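Cytochrome c552 (Thermochromatium tepidum, PDB 5ZE8) carries five heme c groups and probably shuttles electrons at low potential in a thermophilic purple sulfur photosynthetic bacterium. Local coordinates at residues Ser156-Ala161 against Thr211-Pro216; Ile163-Glu168 against Lys191-Leu196. One frame throughout, in Å; residues are numbered along the deposited sequence.

Interaction 1. Residues Ser156-Ala161 against Thr211-Pro216. With HEC (heme c), chain B.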
loop_
_atom_site.group_PDB
_atom_site.type_symbol
_atom_site.label_atom_id
_atom_site.label_comp_id
_atom_site.label_asym_id
_atom_site.label_seq_id
_atom_site.Cartn_x
_atom_site.Cartn_y
_atom_site.Cartn_z
ATOM N N SER A 156 21.567 -7.987 6.490
ATOM C CA SER A 156 22.969 -7.612 6.623
ATOM C C SER A 156 23.115 -6.857 7.957
ATOM O O SER A 156 22.119 -6.244 8.462
ATOM C CB SER A 156 23.376 -6.694 5.498
ATOM O OG SER A 156 24.781 -6.400 5.625
ATOM N N ASP A 157 24.291 -6.924 8.553
ATOM C CA ASP A 157 24.645 -5.991 9.577
ATOM C C ASP A 157 25.244 -4.665 9.072
ATOM O O ASP A 157 25.656 -3.829 9.892
ATOM C CB ASP A 157 25.566 -6.701 10.568
ATOM C CG ASP A 157 26.919 -7.020 9.961
ATOM O OD1 ASP A 157 27.083 -6.821 8.740
ATOM O OD2 ASP A 157 27.827 -7.475 10.706
ATOM N N ARG A 158 25.219 -4.441 7.745
ATOM C CA ARG A 158 25.729 -3.243 7.094
ATOM C C ARG A 158 24.541 -2.664 6.323
ATOM O O ARG A 158 23.654 -3.374 5.842
ATOM C CB ARG A 158 26.843 -3.514 6.084
ATOM C CG ARG A 158 28.069 -4.062 6.794
ATOM C CD ARG A 158 29.077 -4.676 5.881
ATOM N NE ARG A 158 30.376 -4.722 6.567
ATOM C CZ ARG A 158 31.539 -4.996 5.974
ATOM N NH1 ARG A 158 31.589 -5.353 4.698
ATOM N NH2 ARG A 158 32.668 -4.927 6.684
ATOM N N LEU A 159 24.525 -1.372 6.240
ATOM C CA LEU A 159 23.603 -0.671 5.410
ATOM C C LEU A 159 23.870 -0.989 3.969
ATOM O O LEU A 159 25.014 -1.226 3.524
ATOM C CB LEU A 159 23.770 0.834 5.614
ATOM C CG LEU A 159 23.392 1.427 6.953
ATOM C CD1 LEU A 159 23.583 2.922 7.005
ATOM C CD2 LEU A 159 21.960 1.141 7.248
ATOM N N GLN A 160 22.789 -1.001 3.221
ATOM C CA GLN A 160 22.756 -1.369 1.785
ATOM C C GLN A 160 22.314 -0.172 1.000
ATOM O O GLN A 160 21.304 0.461 1.334
ATOM C CB GLN A 160 21.829 -2.550 1.546
ATOM C CG GLN A 160 22.094 -3.750 2.408
ATOM C CD GLN A 160 23.424 -4.492 2.052
ATOM O OE1 GLN A 160 23.695 -4.819 0.875
ATOM N NE2 GLN A 160 24.305 -4.697 3.074
ATOM N N ALA A 161 23.072 0.179 -0.048
ATOM C CA ALA A 161 22.796 1.397 -0.815
ATOM C C ALA A 161 22.834 1.182 -2.301
ATOM O O ALA A 161 23.505 0.305 -2.734
ATOM C CB ALA A 161 23.832 2.420 -0.458
ATOM N N THR A 211 28.517 1.387 8.570
ATOM C CA THR A 211 29.185 0.786 7.504
ATOM C C THR A 211 28.183 0.354 6.471
ATOM O O THR A 211 27.077 -0.086 6.844
ATOM C CB THR A 211 29.907 -0.424 8.076
ATOM O OG1 THR A 211 30.849 0.103 9.052
ATOM C CG2 THR A 211 30.666 -1.233 7.043
ATOM N N MET A 212 28.617 0.480 5.224
ATOM C CA MET A 212 27.704 0.455 4.057
ATOM C C MET A 212 28.291 -0.378 2.933
ATOM O O MET A 212 29.507 -0.434 2.807
ATOM C CB MET A 212 27.512 1.832 3.555
ATOM C CG MET A 212 26.479 1.998 2.442
ATOM S SD MET A 212 26.199 3.727 1.994
ATOM C CE MET A 212 24.991 4.086 3.244
ATOM N N GLU A 213 27.441 -1.015 2.133
ATOM C CA GLU A 213 27.842 -1.815 0.976
ATOM C C GLU A 213 26.994 -1.441 -0.181
ATOM O O GLU A 213 25.781 -1.147 -0.024
ATOM C CB GLU A 213 27.514 -3.276 1.260
ATOM C CG GLU A 213 28.357 -3.820 2.350
ATOM C CD GLU A 213 28.124 -5.295 2.538
ATOM O OE1 GLU A 213 26.994 -5.875 2.540
ATOM O OE2 GLU A 213 29.174 -5.940 2.722
ATOM N N ALA A 214 27.529 -1.448 -1.387
ATOM C CA ALA A 214 26.786 -1.179 -2.568
ATOM C C ALA A 214 25.989 -2.442 -2.903
ATOM O O ALA A 214 26.473 -3.580 -2.749
ATOM C CB ALA A 214 27.717 -0.842 -3.761
ATOM N N ASN A 215 24.733 -2.249 -3.305
ATOM C CA ASN A 215 23.819 -3.339 -3.593
ATOM C C ASN A 215 22.740 -2.858 -4.601
ATOM O O ASN A 215 21.552 -2.765 -4.268
ATOM C CB ASN A 215 23.300 -3.927 -2.313
ATOM C CG ASN A 215 22.576 -5.239 -2.459
ATOM O OD1 ASN A 215 22.311 -5.703 -3.564
ATOM N ND2 ASN A 215 22.207 -5.837 -1.320
ATOM N N PRO A 216 23.135 -2.581 -5.827
ATOM C CA PRO A 216 22.200 -2.043 -6.808
ATOM C C PRO A 216 21.038 -2.948 -7.095
ATOM O O PRO A 216 19.956 -2.407 -7.337
ATOM C CB PRO A 216 23.064 -1.790 -8.080
ATOM C CG PRO A 216 24.294 -2.531 -7.862
ATOM C CD PRO A 216 24.517 -2.638 -6.373
HETATM FE FE HEC B . 23.902 8.419 5.184
HETATM C CHA HEC B . 24.570 8.604 1.820
HETATM C CHB HEC B . 21.679 5.880 4.628
HETATM C CHC HEC B . 23.151 8.284 8.535
HETATM C CHD HEC B . 26.003 11.036 5.800
HETATM N NA HEC B . 23.296 7.390 3.574
HETATM C C1A HEC B . 23.711 7.623 2.270
HETATM C C2A HEC B . 23.087 6.699 1.382
HETATM C C3A HEC B . 22.235 5.938 2.157
HETATM C C4A HEC B . 22.381 6.338 3.526
HETATM C CMA HEC B . 21.355 4.785 1.693
HETATM C CAA HEC B . 23.227 6.678 -0.115
HETATM C CBA HEC B . 24.555 6.131 -0.651
HETATM C CGA HEC B . 24.318 5.976 -2.147
HETATM O O1A HEC B . 24.422 6.960 -2.886
HETATM O O2A HEC B . 24.154 4.862 -2.683
HETATM N NB HEC B . 22.655 7.275 6.353
HETATM C C1B HEC B . 21.815 6.300 5.904
HETATM C C2B HEC B . 21.090 5.796 7.000
HETATM C C3B HEC B . 21.433 6.451 8.131
HETATM C C4B HEC B . 22.489 7.391 7.668
HETATM C CMB HEC B . 20.010 4.698 6.771
HETATM C CAB HEC B . 21.070 6.133 9.553
HETATM C CBB HEC B . 21.203 4.774 10.008
HETATM N NC HEC B . 24.506 9.469 6.846
HETATM C C1C HEC B . 24.062 9.223 8.139
HETATM C C2C HEC B . 24.589 10.224 9.008
HETATM C C3C HEC B . 25.378 11.076 8.237
HETATM C C4C HEC B . 25.346 10.569 6.906
HETATM C CMC HEC B . 24.164 10.351 10.459
HETATM C CAC HEC B . 26.150 12.313 8.626
HETATM C CBC HEC B . 26.854 12.370 9.805
HETATM N ND HEC B . 24.999 9.544 4.065
HETATM C C1D HEC B . 25.810 10.575 4.513
HETATM C C2D HEC B . 26.463 11.208 3.388
HETATM C C3D HEC B . 26.089 10.549 2.285
HETATM C C4D HEC B . 25.149 9.480 2.739
HETATM C CMD HEC B . 27.423 12.402 3.432
HETATM C CAD HEC B . 26.446 10.884 0.858
HETATM C CBD HEC B . 25.393 11.768 0.189
HETATM C CGD HEC B . 24.677 12.869 0.912
HETATM O O1D HEC B . 25.298 13.957 1.133
HETATM O O2D HEC B . 23.466 12.683 1.248
HETATM O O HOH W 1 26.538 -8.063 4.458
HETATM O O HOH W 2 25.670 -6.027 -0.418
#

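Interaction 2. Residues Ile163-Glu168 against Lys191-Leu196. With HEC (heme c), chain B; SO4 (sulfate ion), chain G.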
loop_
_atom_site.group_PDB
_atom_site.type_symbol
_atom_site.label_atom_id
_atom_site.label_comp_id
_atom_site.label_asym_id
_atom_site.label_seq_id
_atom_site.Cartn_x
_atom_site.Cartn_y
_atom_site.Cartn_z
ATOM N N ILE A 163 24.287 2.892 -4.722
ATOM C CA ILE A 163 25.686 3.076 -5.253
ATOM C C ILE A 163 26.763 2.818 -4.199
ATOM O O ILE A 163 27.807 2.238 -4.514
ATOM C CB ILE A 163 25.907 4.484 -5.705
ATOM C CG1 ILE A 163 24.787 4.949 -6.635
ATOM C CG2 ILE A 163 27.313 4.668 -6.376
ATOM C CD1 ILE A 163 24.787 4.124 -7.868
ATOM N N GLY A 164 26.514 3.231 -2.951
ATOM C CA GLY A 164 27.509 3.164 -1.932
ATOM C C GLY A 164 28.600 4.181 -2.220
ATOM O O GLY A 164 28.385 5.230 -2.859
ATOM N N PHE A 165 29.808 3.810 -1.780
ATOM C CA PHE A 165 30.972 4.680 -1.956
ATOM C C PHE A 165 32.150 3.882 -2.500
ATOM O O PHE A 165 33.026 3.423 -1.727
ATOM C CB PHE A 165 31.286 5.288 -0.597
ATOM C CG PHE A 165 30.175 6.153 -0.097
ATOM C CD1 PHE A 165 29.999 7.353 -0.577
ATOM C CD2 PHE A 165 29.296 5.677 0.888
ATOM C CE1 PHE A 165 28.969 8.165 -0.211
ATOM C CE2 PHE A 165 28.250 6.448 1.265
ATOM C CZ PHE A 165 28.046 7.689 0.694
ATOM N N PRO A 166 32.143 3.609 -3.807
ATOM C CA PRO A 166 33.172 2.806 -4.424
ATOM C C PRO A 166 34.391 3.700 -4.564
ATOM O O PRO A 166 34.586 4.374 -5.575
ATOM C CB PRO A 166 32.517 2.418 -5.758
ATOM C CG PRO A 166 31.602 3.640 -6.052
ATOM C CD PRO A 166 30.995 3.803 -4.716
ATOM N N ARG A 167 35.201 3.656 -3.551
ATOM C CA ARG A 167 36.329 4.544 -3.488
ATOM C C ARG A 167 37.633 3.792 -3.366
ATOM O O ARG A 167 38.614 4.387 -2.944
ATOM C CB ARG A 167 36.105 5.582 -2.348
ATOM C CG ARG A 167 34.982 6.577 -2.683
ATOM C CD ARG A 167 34.813 7.745 -1.707
ATOM N NE ARG A 167 33.660 8.526 -2.120
ATOM C CZ ARG A 167 33.083 9.475 -1.388
ATOM N NH1 ARG A 167 33.559 9.763 -0.191
ATOM N NH2 ARG A 167 32.008 10.113 -1.858
ATOM N N GLU A 168 37.637 2.495 -3.697
ATOM C CA GLU A 168 38.866 1.719 -3.588
ATOM C C GLU A 168 39.958 2.310 -4.517
ATOM O O GLU A 168 41.128 2.585 -4.091
ATOM C CB GLU A 168 38.599 0.253 -3.855
ATOM C CG GLU A 168 39.866 -0.566 -3.989
ATOM C CD GLU A 168 40.338 -1.179 -2.715
ATOM O OE1 GLU A 168 40.568 -0.423 -1.729
ATOM O OE2 GLU A 168 40.498 -2.425 -2.731
ATOM N N LYS A 191 29.076 16.795 3.765
ATOM C CA LYS A 191 28.793 16.418 5.154
ATOM C C LYS A 191 29.713 15.356 5.634
ATOM O O LYS A 191 30.278 14.639 4.799
ATOM C CB LYS A 191 27.359 15.967 5.348
ATOM C CG LYS A 191 26.326 17.078 5.093
ATOM C CD LYS A 191 24.910 16.561 5.282
ATOM C CE LYS A 191 24.629 15.429 4.287
ATOM N NZ LYS A 191 23.235 15.397 3.768
ATOM N N PRO A 192 29.960 15.291 6.976
ATOM C CA PRO A 192 30.728 14.194 7.447
ATOM C C PRO A 192 30.032 12.903 6.979
ATOM O O PRO A 192 28.815 12.853 6.946
ATOM C CB PRO A 192 30.745 14.330 8.985
ATOM C CG PRO A 192 30.341 15.749 9.230
ATOM C CD PRO A 192 29.380 16.078 8.082
ATOM N N ASN A 193 30.853 11.928 6.681
ATOM C CA ASN A 193 30.380 10.657 6.042
ATOM C C ASN A 193 30.754 9.520 6.934
ATOM O O ASN A 193 31.921 9.084 6.952
ATOM C CB ASN A 193 30.957 10.514 4.640
ATOM C CG ASN A 193 30.340 9.320 3.889
ATOM O OD1 ASN A 193 29.757 8.458 4.511
ATOM N ND2 ASN A 193 30.381 9.366 2.596
ATOM N N PRO A 194 29.767 8.946 7.692
ATOM C CA PRO A 194 30.016 7.856 8.582
ATOM C C PRO A 194 29.991 6.454 7.912
ATOM O O PRO A 194 30.114 5.471 8.603
ATOM C CB PRO A 194 28.810 7.936 9.505
ATOM C CG PRO A 194 27.675 8.364 8.579
ATOM C CD PRO A 194 28.311 9.308 7.615
ATOM N N HIS A 195 29.826 6.455 6.588
ATOM C CA HIS A 195 29.681 5.248 5.794
ATOM C C HIS A 195 31.013 4.802 5.130
ATOM O O HIS A 195 30.973 3.894 4.292
ATOM C CB HIS A 195 28.664 5.458 4.708
ATOM C CG HIS A 195 27.354 5.996 5.174
ATOM N ND1 HIS A 195 26.611 5.341 6.127
ATOM C CD2 HIS A 195 26.617 7.061 4.755
ATOM C CE1 HIS A 195 25.501 6.047 6.322
ATOM N NE2 HIS A 195 25.464 7.061 5.485
ATOM N N LEU A 196 32.163 5.303 5.609
ATOM C CA LEU A 196 33.491 5.048 4.952
ATOM C C LEU A 196 34.437 4.265 5.823
ATOM O O LEU A 196 35.694 4.357 5.674
ATOM C CB LEU A 196 34.160 6.342 4.574
ATOM C CG LEU A 196 33.371 7.249 3.647
ATOM C CD1 LEU A 196 34.064 8.569 3.336
ATOM C CD2 LEU A 196 33.015 6.470 2.396
HETATM FE FE HEC B . 23.902 8.419 5.184
HETATM C CHA HEC B . 24.570 8.604 1.820
HETATM C CHB HEC B . 21.679 5.880 4.628
HETATM C CHC HEC B . 23.151 8.284 8.535
HETATM C CHD HEC B . 26.003 11.036 5.800
HETATM N NA HEC B . 23.296 7.390 3.574
HETATM C C1A HEC B . 23.711 7.623 2.270
HETATM C C2A HEC B . 23.087 6.699 1.382
HETATM C C3A HEC B . 22.235 5.938 2.157
HETATM C C4A HEC B . 22.381 6.338 3.526
HETATM C CMA HEC B . 21.355 4.785 1.693
HETATM C CAA HEC B . 23.227 6.678 -0.115
HETATM C CBA HEC B . 24.555 6.131 -0.651
HETATM C CGA HEC B . 24.318 5.976 -2.147
HETATM O O1A HEC B . 24.422 6.960 -2.886
HETATM O O2A HEC B . 24.154 4.862 -2.683
HETATM N NB HEC B . 22.655 7.275 6.353
HETATM C C1B HEC B . 21.815 6.300 5.904
HETATM C C2B HEC B . 21.090 5.796 7.000
HETATM C C3B HEC B . 21.433 6.451 8.131
HETATM C C4B HEC B . 22.489 7.391 7.668
HETATM C CMB HEC B . 20.010 4.698 6.771
HETATM C CAB HEC B . 21.070 6.133 9.553
HETATM C CBB HEC B . 21.203 4.774 10.008
HETATM N NC HEC B . 24.506 9.469 6.846
HETATM C C1C HEC B . 24.062 9.223 8.139
HETATM C C2C HEC B . 24.589 10.224 9.008
HETATM C C3C HEC B . 25.378 11.076 8.237
HETATM C C4C HEC B . 25.346 10.569 6.906
HETATM C CMC HEC B . 24.164 10.351 10.459
HETATM C CAC HEC B . 26.150 12.313 8.626
HETATM C CBC HEC B . 26.854 12.370 9.805
HETATM N ND HEC B . 24.999 9.544 4.065
HETATM C C1D HEC B . 25.810 10.575 4.513
HETATM C C2D HEC B . 26.463 11.208 3.388
HETATM C C3D HEC B . 26.089 10.549 2.285
HETATM C C4D HEC B . 25.149 9.480 2.739
HETATM C CMD HEC B . 27.423 12.402 3.432
HETATM C CAD HEC B . 26.446 10.884 0.858
HETATM C CBD HEC B . 25.393 11.768 0.189
HETATM C CGD HEC B . 24.677 12.869 0.912
HETATM O O1D HEC B . 25.298 13.957 1.133
HETATM O O2D HEC B . 23.466 12.683 1.248
HETATM S S SO4 G . 31.135 12.643 0.294
HETATM O O1 SO4 G . 32.305 12.938 -0.623
HETATM O O2 SO4 G . 31.690 11.867 1.439
HETATM O O3 SO4 G . 30.397 13.883 0.796
HETATM O O4 SO4 G . 30.250 11.782 -0.532
#

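Interaction 1. Residues Ser156-Ala161 against Thr211-Pro216
L159, Q160 and A161 pair in register with M212, E213 and A214 as a two-stranded parallel β-ladder, a small sheet beside one heme c, with side-chain polar bonds on its other face. Four backbone bonds close the ladder: L159 N to T211 O, E213 N to L159 O at 2.8 Å, A161 N to E213 O, and N215 N to A161 O. The heme-side face carries L159, A161 and M212. The M212 chain runs out extended and then bends at its last torsion (chi3 -85°), which brings CE to 3.5 Å from heme C4A and leaves SD against A161 CB at 3.7 Å. L159 CD1 meets the pyrrole carbon C2B of the same heme. These three residues form part of that heme's pocket in a five-heme cytochrome; a second heme c, about 7 Å from the A161 side chain, is consistent with electron transfer between hemes.

On the other face Q160 and E213 run alongside each other in the same direction. Q160 NE2 gives E213 OE1 an almost straight bond of 3.0 Å, reaching the anti side of a carboxylate turned 86° from the amide, and it also donates to R158 O. Q160 OE1 accepts from N215 ND2 at 2.8 Å. Replacing Q160 by an alanine would probably cost E213 OE1 its amide donor, R158 O this bond and N215 ND2 one of its two acceptors, K134 O remaining. E213 OE2 takes the salt bridge from R158 NH1 at 3.2 Å, in the guanidinium plane but from above the carboxylate. A water joins E213 OE1 to S156 OG, which accepts from R158 N in an ST turn. Beyond the strand, N215 stands at the N-cap of helix 216-220.

Interaction 2. Residues Ile163-Glu168 against Lys191-Leu196
F165 lays one side of its ring against N193, H195 and L196. The amide of N193 comes in over the ring face, steeply turned to it at 72°, with ND2 3.4 Å from CE1 and displaced toward the rim. H195 meets the ring through its CB, 3.6 Å from F165 CE2; the ring planes are nearly parallel (12° apart), yet the rings meet rim to rim, neither covering the other. L196 crosses at about a right angle and sets CD2 against F165 CB at 3.7 Å. The far end of the phenylalanine, CZ, reaches the heme propionate carbon CAD at 3.6 Å.

H195 is an axial ligand of the heme iron, NE2 to iron 2.1 Å, and H49 is the other. The rotation of the H195 ring is held by ND1, which is hydrogen-bonded to L210 O, while P194 CG sits over the centre of one face. An Asx turn, N193 OD1 accepting from H195 N, shapes the backbone leading into the ligand. On the other segment, I163 N and G164 N both donate to the single propionate oxygen O2A, which probably carries negative charge.

R167 grips a sulfate, probably from the crystallisation liquor, with NH2 to O4 (2.8 Å) and a longer NH1 to O2 bond, and N193 ND2 donates to that same O2. The two side chains thus share an anion, which probably offsets the arginine's charge at this surface edge of the heme pocket.

How the interactions relate
Coming from the N terminus, the chain passes H49, then reaches 156-161, the first strand of interaction 1, and runs straight on into 163-168 of interaction 2. After helix 168-173 and an unmodelled piece, 191-196 returns to close the shorter loop. Strands 200-202 and 205-207 follow before 211-216 closes the longer one, so interaction 2 lies wholly within the loop of interaction 1. Their centres are 11 Å apart and both touch one heme. M212 joins the two, SD packing on F165 CE2 at 3.5 Å and CE on H195 ND1; A214 CB also touches I163 O, and L159 CD1 meets H195 CE1. Together they tie the parallel sheet to the ligand-bearing loop.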